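Local coordinates for formiminoglutamase (Trypanosoma cruzi, PDB 4MYK), which hydrolyses N-formimino-L-glutamate to glutamate and formamide, using an arginase-like pair of manganese ions, at residues I32-F37 against L83-D88; N128-L133 against L170-F175; D236-K241 against M279-P284. The protein carries 1 engineered substitution. All coordinates share one frame; numbering follows the deposited sequence.

Contact 1. Residues I32-F37 against L83-D88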
loop_
_atom_site.group_PDB
_atom_site.type_symbol
_atom_site.label_atom_id
_atom_site.label_comp_id
_atom_site.label_asym_id
_atom_site.label_seq_id
_atom_site.Cartn_x
_atom_site.Cartn_y
_atom_site.Cartn_z
ATOM N N ILE A 32 22.714 23.892 0.209
ATOM C CA ILE A 32 22.590 22.501 0.599
ATOM C C ILE A 32 23.630 21.690 -0.142
ATOM O O ILE A 32 23.799 21.847 -1.360
ATOM C CB ILE A 32 21.175 21.945 0.275
ATOM C CG1 ILE A 32 20.105 22.687 1.090
ATOM C CG2 ILE A 32 21.112 20.421 0.502
ATOM C CD1 ILE A 32 18.706 22.586 0.508
ATOM N N VAL A 33 24.325 20.828 0.593
ATOM C CA VAL A 33 25.324 19.955 -0.017
ATOM C C VAL A 33 25.019 18.456 0.164
ATOM O O VAL A 33 24.842 17.977 1.283
ATOM C CB VAL A 33 26.757 20.342 0.435
ATOM C CG1 VAL A 33 27.787 19.326 -0.051
ATOM C CG2 VAL A 33 27.095 21.744 -0.085
ATOM N N ILE A 34 24.937 17.749 -0.966
ATOM C CA ILE A 34 24.671 16.310 -1.017
ATOM C C ILE A 34 25.966 15.487 -1.006
ATOM O O ILE A 34 26.864 15.696 -1.821
ATOM C CB ILE A 34 23.867 15.925 -2.286
ATOM C CG1 ILE A 34 22.530 16.661 -2.336
ATOM C CG2 ILE A 34 23.650 14.427 -2.350
ATOM C CD1 ILE A 34 21.880 16.620 -3.701
ATOM N N ILE A 35 26.040 14.544 -0.073
ATOM C CA ILE A 35 27.214 13.698 0.096
ATOM C C ILE A 35 26.767 12.247 0.035
ATOM O O ILE A 35 25.841 11.856 0.732
ATOM C CB ILE A 35 27.911 13.967 1.469
ATOM C CG1 ILE A 35 28.399 15.421 1.550
ATOM C CG2 ILE A 35 29.063 12.994 1.700
ATOM C CD1 ILE A 35 28.510 15.974 2.973
ATOM N N GLY A 36 27.414 11.451 -0.800
ATOM C CA GLY A 36 27.048 10.054 -0.924
ATOM C C GLY A 36 27.884 9.169 -0.029
ATOM O O GLY A 36 29.088 9.382 0.119
ATOM N N PHE A 37 27.241 8.175 0.577
ATOM C CA PHE A 37 27.950 7.167 1.357
ATOM C C PHE A 37 27.567 5.744 0.916
ATOM O O PHE A 37 26.725 5.084 1.548
ATOM C CB PHE A 37 27.737 7.377 2.863
ATOM C CG PHE A 37 28.781 6.707 3.723
ATOM C CD1 PHE A 37 30.116 7.086 3.639
ATOM C CD2 PHE A 37 28.430 5.708 4.611
ATOM C CE1 PHE A 37 31.073 6.474 4.414
ATOM C CE2 PHE A 37 29.378 5.094 5.394
ATOM C CZ PHE A 37 30.703 5.476 5.297
ATOM N N LEU A 83 21.867 24.016 -4.883
ATOM C CA LEU A 83 22.294 22.703 -4.436
ATOM C C LEU A 83 23.654 22.385 -5.026
ATOM O O LEU A 83 24.000 22.858 -6.108
ATOM C CB LEU A 83 21.299 21.636 -4.888
ATOM C CG LEU A 83 20.104 21.302 -4.002
ATOM C CD1 LEU A 83 19.616 22.530 -3.248
ATOM C CD2 LEU A 83 18.998 20.694 -4.852
ATOM N N TYR A 84 24.419 21.566 -4.317
ATOM C CA TYR A 84 25.694 21.078 -4.833
ATOM C C TYR A 84 25.858 19.635 -4.435
ATOM O O TYR A 84 25.540 19.251 -3.312
ATOM C CB TYR A 84 26.867 21.900 -4.303
ATOM C CG TYR A 84 28.165 21.632 -5.015
ATOM C CD1 TYR A 84 29.070 20.690 -4.527
ATOM C CD2 TYR A 84 28.498 22.320 -6.180
ATOM C CE1 TYR A 84 30.278 20.446 -5.179
ATOM C CE2 TYR A 84 29.700 22.082 -6.835
ATOM C CZ TYR A 84 30.583 21.145 -6.328
ATOM O OH TYR A 84 31.773 20.901 -6.976
ATOM N N ASP A 85 26.349 18.842 -5.373
ATOM C CA ASP A 85 26.535 17.418 -5.169
ATOM C C ASP A 85 28.027 17.188 -5.004
ATOM O O ASP A 85 28.778 17.201 -5.980
ATOM C CB ASP A 85 25.978 16.680 -6.385
ATOM C CG ASP A 85 25.988 15.185 -6.226
ATOM O OD1 ASP A 85 26.570 14.679 -5.246
ATOM O OD2 ASP A 85 25.425 14.506 -7.107
ATOM N N ALA A 86 28.463 17.008 -3.763
ATOM C CA ALA A 86 29.885 16.835 -3.469
ATOM C C ALA A 86 30.433 15.437 -3.793
ATOM O O ALA A 86 31.630 15.174 -3.621
ATOM C CB ALA A 86 30.170 17.193 -2.026
ATOM N N GLY A 87 29.552 14.543 -4.243
ATOM C CA GLY A 87 29.946 13.202 -4.631
ATOM C C GLY A 87 29.933 12.183 -3.508
ATOM O O GLY A 87 29.310 12.399 -2.473
ATOM N N ASP A 88 30.636 11.069 -3.729
ATOM C CA ASP A 88 30.721 9.964 -2.770
ATOM C C ASP A 88 31.976 10.038 -1.908
ATOM O O ASP A 88 33.047 10.419 -2.375
ATOM C CB ASP A 88 30.700 8.596 -3.479
ATOM C CG ASP A 88 29.318 8.201 -3.972
ATOM O OD1 ASP A 88 28.309 8.808 -3.547
ATOM O OD2 ASP A 88 29.249 7.264 -4.788
#

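Contact 2. Residues N128-L133 against L170-F175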
loop_
_atom_site.group_PDB
_atom_site.type_symbol
_atom_site.label_atom_id
_atom_site.label_comp_id
_atom_site.label_asym_id
_atom_site.label_seq_id
_atom_site.Cartn_x
_atom_site.Cartn_y
_atom_site.Cartn_z
ATOM N N ASN A 128 28.214 11.057 11.097
ATOM C CA ASN A 128 27.370 12.234 10.933
ATOM C C ASN A 128 27.053 12.943 12.246
ATOM O O ASN A 128 27.120 14.163 12.335
ATOM C CB ASN A 128 26.068 11.839 10.233
ATOM C CG ASN A 128 26.275 11.497 8.777
ATOM O OD1 ASN A 128 27.318 11.795 8.201
ATOM N ND2 ASN A 128 25.271 10.887 8.165
ATOM N N GLY A 129 26.698 12.166 13.259
ATOM C CA GLY A 129 26.431 12.708 14.574
ATOM C C GLY A 129 27.652 13.323 15.237
ATOM O O GLY A 129 27.549 14.368 15.880
ATOM N N ARG A 130 28.807 12.674 15.099
ATOM C CA ARG A 130 30.046 13.215 15.662
ATOM C C ARG A 130 30.435 14.534 14.995
ATOM O O ARG A 130 30.903 15.464 15.660
ATOM C CB ARG A 130 31.180 12.194 15.569
ATOM C CG ARG A 130 31.047 11.054 16.565
ATOM C CD ARG A 130 32.280 10.174 16.594
ATOM N NE ARG A 130 32.533 9.518 15.312
ATOM C CZ ARG A 130 32.020 8.344 14.962
ATOM N NH1 ARG A 130 31.205 7.706 15.798
ATOM N NH2 ARG A 130 32.319 7.813 13.782
ATOM N N ALA A 131 30.238 14.610 13.681
ATOM C CA ALA A 131 30.352 15.877 12.955
ATOM C C ALA A 131 29.502 16.979 13.604
ATOM O O ALA A 131 29.921 18.139 13.665
ATOM C CB ALA A 131 29.974 15.695 11.476
ATOM N N MET A 132 28.313 16.603 14.084
ATOM C CA MET A 132 27.408 17.530 14.769
ATOM C C MET A 132 27.931 17.908 16.147
ATOM O O MET A 132 27.902 19.076 16.522
ATOM C CB MET A 132 26.001 16.938 14.919
ATOM C CG MET A 132 25.164 16.895 13.641
ATOM S SD MET A 132 24.557 18.484 13.030
ATOM C CE MET A 132 23.443 18.982 14.359
ATOM N N LEU A 133 28.396 16.912 16.896
ATOM C CA LEU A 133 28.914 17.130 18.243
ATOM C C LEU A 133 30.186 17.973 18.250
ATOM O O LEU A 133 30.541 18.558 19.275
ATOM C CB LEU A 133 29.181 15.799 18.951
ATOM C CG LEU A 133 27.992 14.855 19.172
ATOM C CD1 LEU A 133 28.463 13.563 19.843
ATOM C CD2 LEU A 133 26.900 15.533 19.987
ATOM N N LEU A 170 24.986 7.983 22.050
ATOM C CA LEU A 170 24.582 8.020 23.456
ATOM C C LEU A 170 25.781 7.877 24.386
ATOM O O LEU A 170 25.777 8.393 25.504
ATOM C CB LEU A 170 23.556 6.930 23.758
ATOM C CG LEU A 170 22.191 7.185 23.133
ATOM C CD1 LEU A 170 21.296 5.970 23.302
ATOM C CD2 LEU A 170 21.570 8.440 23.743
ATOM N N GLU A 171 26.805 7.174 23.917
ATOM C CA GLU A 171 28.017 6.988 24.700
ATOM C C GLU A 171 28.944 8.204 24.648
ATOM O O GLU A 171 30.015 8.186 25.252
ATOM C CB GLU A 171 28.771 5.734 24.258
ATOM C CG GLU A 171 28.042 4.445 24.539
ATOM C CD GLU A 171 28.964 3.245 24.526
ATOM O OE1 GLU A 171 28.942 2.482 23.534
ATOM O OE2 GLU A 171 29.712 3.061 25.512
ATOM N N GLU A 172 28.537 9.254 23.935
ATOM C CA GLU A 172 29.340 10.478 23.846
ATOM C C GLU A 172 29.189 11.369 25.079
ATOM O O GLU A 172 28.075 11.657 25.510
ATOM C CB GLU A 172 28.971 11.275 22.595
ATOM C CG GLU A 172 29.359 10.612 21.280
ATOM C CD GLU A 172 30.830 10.757 20.972
ATOM O OE1 GLU A 172 31.478 11.652 21.567
ATOM O OE2 GLU A 172 31.337 9.972 20.138
ATOM N N SER A 173 30.320 11.803 25.635
ATOM C CA SER A 173 30.332 12.727 26.769
ATOM C C SER A 173 29.504 13.965 26.476
ATOM O O SER A 173 28.674 14.383 27.286
ATOM C CB SER A 173 31.762 13.179 27.088
ATOM O OG SER A 173 32.592 12.090 27.448
ATOM N N SER A 174 29.748 14.555 25.314
ATOM C CA SER A 174 29.170 15.850 24.971
ATOM C C SER A 174 27.654 15.822 24.777
ATOM O O SER A 174 26.980 16.833 24.989
ATOM C CB SER A 174 29.847 16.389 23.715
ATOM O OG SER A 174 29.905 15.380 22.726
ATOM N N PHE A 175 27.121 14.663 24.397
ATOM C CA PHE A 175 25.737 14.570 23.941
ATOM C C PHE A 175 24.751 14.214 25.032
ATOM O O PHE A 175 24.911 13.195 25.717
ATOM C CB PHE A 175 25.610 13.556 22.801
ATOM C CG PHE A 175 24.202 13.378 22.314
ATOM C CD1 PHE A 175 23.498 14.461 21.772
ATOM C CD2 PHE A 175 23.572 12.138 22.398
ATOM C CE1 PHE A 175 22.177 14.312 21.326
ATOM C CE2 PHE A 175 22.250 11.972 21.955
ATOM C CZ PHE A 175 21.553 13.059 21.417
HETATM O O HOH W 1 30.048 8.594 18.388
#

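Contact 3. Residues D236-K241 against M279-P284. With MN (manganese (II) ion), chain C.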
loop_
_atom_site.group_PDB
_atom_site.type_symbol
_atom_site.label_atom_id
_atom_site.label_comp_id
_atom_site.label_asym_id
_atom_site.label_seq_id
_atom_site.Cartn_x
_atom_site.Cartn_y
_atom_site.Cartn_z
ATOM N N ASP A 236 15.926 6.840 8.609
ATOM C CA ASP A 236 16.029 5.479 8.082
ATOM C C ASP A 236 14.767 5.200 7.285
ATOM O O ASP A 236 13.675 5.255 7.833
ATOM C CB ASP A 236 16.173 4.465 9.215
ATOM C CG ASP A 236 16.333 3.029 8.713
ATOM O OD1 ASP A 236 15.904 2.703 7.587
ATOM O OD2 ASP A 236 16.905 2.218 9.458
ATOM N N VAL A 237 14.908 4.919 5.993
ATOM C CA VAL A 237 13.727 4.770 5.147
ATOM C C VAL A 237 12.976 3.433 5.331
ATOM O O VAL A 237 11.863 3.261 4.811
ATOM C CB VAL A 237 14.026 5.080 3.654
ATOM C CG1 VAL A 237 14.439 6.529 3.494
ATOM C CG2 VAL A 237 15.095 4.154 3.105
ATOM N N ASP A 238 13.568 2.502 6.086
ATOM C CA ASP A 238 12.870 1.260 6.420
ATOM C C ASP A 238 11.866 1.483 7.558
ATOM O O ASP A 238 11.287 0.532 8.097
ATOM C CB ASP A 238 13.844 0.105 6.697
ATOM C CG ASP A 238 14.509 0.187 8.063
ATOM O OD1 ASP A 238 14.000 0.904 8.958
ATOM O OD2 ASP A 238 15.548 -0.491 8.246
ATOM N N SER A 239 11.664 2.755 7.907
ATOM C CA SER A 239 10.606 3.166 8.826
ATOM C C SER A 239 9.277 3.377 8.087
ATOM O O SER A 239 8.237 3.617 8.703
ATOM C CB SER A 239 11.008 4.453 9.529
ATOM O OG SER A 239 11.118 5.496 8.592
ATOM N N LEU A 240 9.320 3.330 6.758
ATOM C CA LEU A 240 8.106 3.389 5.945
ATOM C C LEU A 240 7.631 1.973 5.662
ATOM O O LEU A 240 8.430 1.044 5.574
ATOM C CB LEU A 240 8.367 4.085 4.608
ATOM C CG LEU A 240 8.539 5.602 4.490
ATOM C CD1 LEU A 240 9.803 6.093 5.181
ATOM C CD2 LEU A 240 8.546 5.961 3.009
ATOM N N LYS A 241 6.327 1.817 5.502
ATOM C CA LYS A 241 5.755 0.532 5.134
ATOM C C LYS A 241 6.272 0.094 3.759
ATOM O O LYS A 241 6.367 0.893 2.829
ATOM C CB LYS A 241 4.236 0.629 5.117
ATOM C CG LYS A 241 3.735 1.708 4.201
ATOM C CD LYS A 241 2.478 2.332 4.749
ATOM C CE LYS A 241 1.281 1.451 4.507
ATOM N NZ LYS A 241 0.074 2.091 5.093
ATOM N N MET A 279 19.855 9.994 5.272
ATOM C CA MET A 279 18.794 9.117 4.800
ATOM C C MET A 279 19.436 7.775 4.585
ATOM O O MET A 279 20.353 7.659 3.779
ATOM C CB MET A 279 18.220 9.639 3.483
ATOM C CG MET A 279 17.010 8.888 2.967
ATOM S SD MET A 279 16.349 9.612 1.437
ATOM C CE MET A 279 15.902 11.255 2.021
ATOM N N SER A 280 18.962 6.769 5.312
ATOM C CA SER A 280 19.641 5.476 5.376
ATOM C C SER A 280 18.807 4.331 4.847
ATOM O O SER A 280 17.587 4.394 4.875
ATOM C CB SER A 280 20.026 5.152 6.825
ATOM O OG SER A 280 21.156 5.889 7.232
ATOM N N GLU A 281 19.499 3.289 4.376
ATOM C CA GLU A 281 18.917 1.968 4.104
ATOM C C GLU A 281 18.254 1.779 2.725
ATOM O O GLU A 281 17.661 0.736 2.456
ATOM C CB GLU A 281 17.998 1.522 5.258
ATOM C CG GLU A 281 18.736 1.321 6.599
ATOM C CD GLU A 281 19.725 0.172 6.539
ATOM O OE1 GLU A 281 19.488 -0.755 5.736
ATOM O OE2 GLU A 281 20.728 0.191 7.285
ATOM N N LEU A 282 18.387 2.773 1.849
ATOM C CA LEU A 282 17.897 2.638 0.476
ATOM C C LEU A 282 18.678 1.539 -0.238
ATOM O O LEU A 282 19.906 1.586 -0.307
ATOM C CB LEU A 282 18.004 3.959 -0.304
ATOM C CG LEU A 282 17.376 3.932 -1.702
ATOM C CD1 LEU A 282 15.888 3.721 -1.577
ATOM C CD2 LEU A 282 17.659 5.207 -2.480
ATOM N N ASN A 283 17.951 0.563 -0.777
ATOM C CA ASN A 283 18.547 -0.662 -1.290
ATOM C C ASN A 283 17.919 -1.116 -2.630
ATOM O O ASN A 283 16.902 -1.828 -2.650
ATOM C CB ASN A 283 18.422 -1.747 -0.225
ATOM C CG ASN A 283 19.187 -2.983 -0.570
ATOM O OD1 ASN A 283 19.393 -3.291 -1.749
ATOM N ND2 ASN A 283 19.607 -3.717 0.452
ATOM N N PRO A 284 18.523 -0.685 -3.755
ATOM C CA PRO A 284 17.962 -0.885 -5.101
ATOM C C PRO A 284 18.022 -2.331 -5.566
ATOM O O PRO A 284 17.352 -2.676 -6.542
ATOM C CB PRO A 284 18.846 -0.004 -5.989
ATOM C CG PRO A 284 19.454 0.999 -5.042
ATOM C CD PRO A 284 19.666 0.244 -3.769
HETATM MN MN MN C . 15.764 0.506 10.387
HETATM O O HOH W 2 16.778 -1.448 6.226
HETATM O O HOH W 3 17.904 -0.287 11.137
#

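Contact 1. Residues I32-F37 against L83-D88
Leu83 begins the border strand of the parallel sheet of the arginase fold and packs beside Ile32 of the next strand in, their side chains pointing the same way with Leu83 CD1 3.9 Å from Ile32 CD1. The two strands run only 5° apart. Tyr84 bonds through both its backbone N and O: its N donates to Ile32 O, and its O receives Ile34 N at 2.9 Å in a nearly straight bond (171°). Asp85 follows on the face of Leu83 and Ile34, which meets Phe299 of helix 290-306. With CG anti to the backbone N (chi1 -174°), its OD1 accepts Gly87 N at 3.1 Å from above the carboxylate plane, forming an Asx turn, while OD2 makes a salt bridge to Arg60. Ala86 N still bonds Ile34 O at 2.8 Å, and its CB turns to Val33 CG1, 3.8 Å away. Here the border strand takes one extra residue, a beta bulge at Ala86 and Gly87 that moves the pairing on to Gly36 with Asp88. Gly87 O receives Gly36 N at 2.7 Å. Asp88, salt-bridged to Arg60, lays OD1 against the bare backbone of Gly36, 3.2 Å from its CA.

Contact 2. Residues N128-L133 against L170-F175
Leu133, on helix 125-135 of the arginase fold, reaches the loop that leads from helix 165-170 to strand 180-185, and its two methyls divide the work. CD1 sits 3.4 Å from Glu172 CG and also packs against Ser174 OG at 3.7 Å. CD2 turns to Phe175, touching CB at 3.7 Å and approaching the ring obliquely, the two side chains crossing at about a right angle. One helical turn earlier, Arg130 lies across Glu172: the aliphatic CD of Arg130 is 3.7 Å from Glu172 OE2. The charged ends do not meet directly, since Arg130 NH1 and Glu172 OE2 stand 4.9 Å apart. A water joins them instead, lying at the guanidinium edge and in its plane; it accepts from Arg130 NH1 and donates to Glu172 OE2 at 2.6 Å. Glu172 bends at its second torsion (chi2 -78°), which carries its carboxylate over toward the Arg130 side chain while CB and CG stay beside Leu133. Further out, the guanidinium is tied by a salt bridge from NE to Glu102 of helix 94-110, so that Arg130 links that helix to the loop through the water. Another side of helix 125-135, with Met132, packs on helix 94-110 and strand 274-280. On the loop side, the turn is closed by a weak backbone bond from Phe175 N to Glu172 O, 3.3 Å long.

Contact 3. Residues D236-K241 against M279-P284
Asp236 and Ser280, at the C-terminal ends of neighbouring parallel strands, pair with their CA atoms 4.5 Å apart, and Val237 N donates to Ser280 O at 3.0 Å in an almost straight bond (174°). Beyond it residues 237-239 form a short 3-10 segment. Asp236 OD1 accepts Asp238 N on its anti side but 32° out of the carboxylate plane, an Asx turn, and Asp236 O takes both N and OG of Ser239. Val237 packs CG1 3.5 Å from Met279 CG and CG2 3.1 Å from Ser280 O. Glu281, with CG anti to its carbonyl carbon (chi1 -64°), sets CG against Asp236 OD1 at 3.3 Å and runs alongside Asp238. Its carboxylate bonds to Asn122 N and Cys43 N through OE2 and to Ser249 OG through OE1; a water donates to both Glu281 OE1 and Asp238 OD2. The manganese ion is held by Asp236 OD2 at 2.3 Å, both Asp238 oxygens and a second water, with Asp146 and His148 completing the shell. Asp236 also serves the second manganese, with Asn122 and Asp146. The Asx turn probably helps to set the two aspartates, a DxD pair, for metal binding, while Glu281 stays outside the shell, water-linked to Asp238.

Overall arrangement
The three contacts follow one another along the chain and all belong to one arginase-type alpha/beta domain. Contacts 1 and 3 share the main parallel sheet, their centres about 18 Å apart: contact 1 is at its border, contact 3 at the ends of two inner strands, 231-236 and 274-280, with strand 114-119 lying between the two pairs. Helix 290-306 touches both. Contact 2 is peripheral, about 22 Å from contact 1 and about 23 Å from contact 3 between centres, and ties helix 125-135 to a surface loop away from the metals. Helix 94-110 touches contacts 1 and 2. Only contact 3 supplies manganese ligands; the other two join parts of the surrounding scaffold.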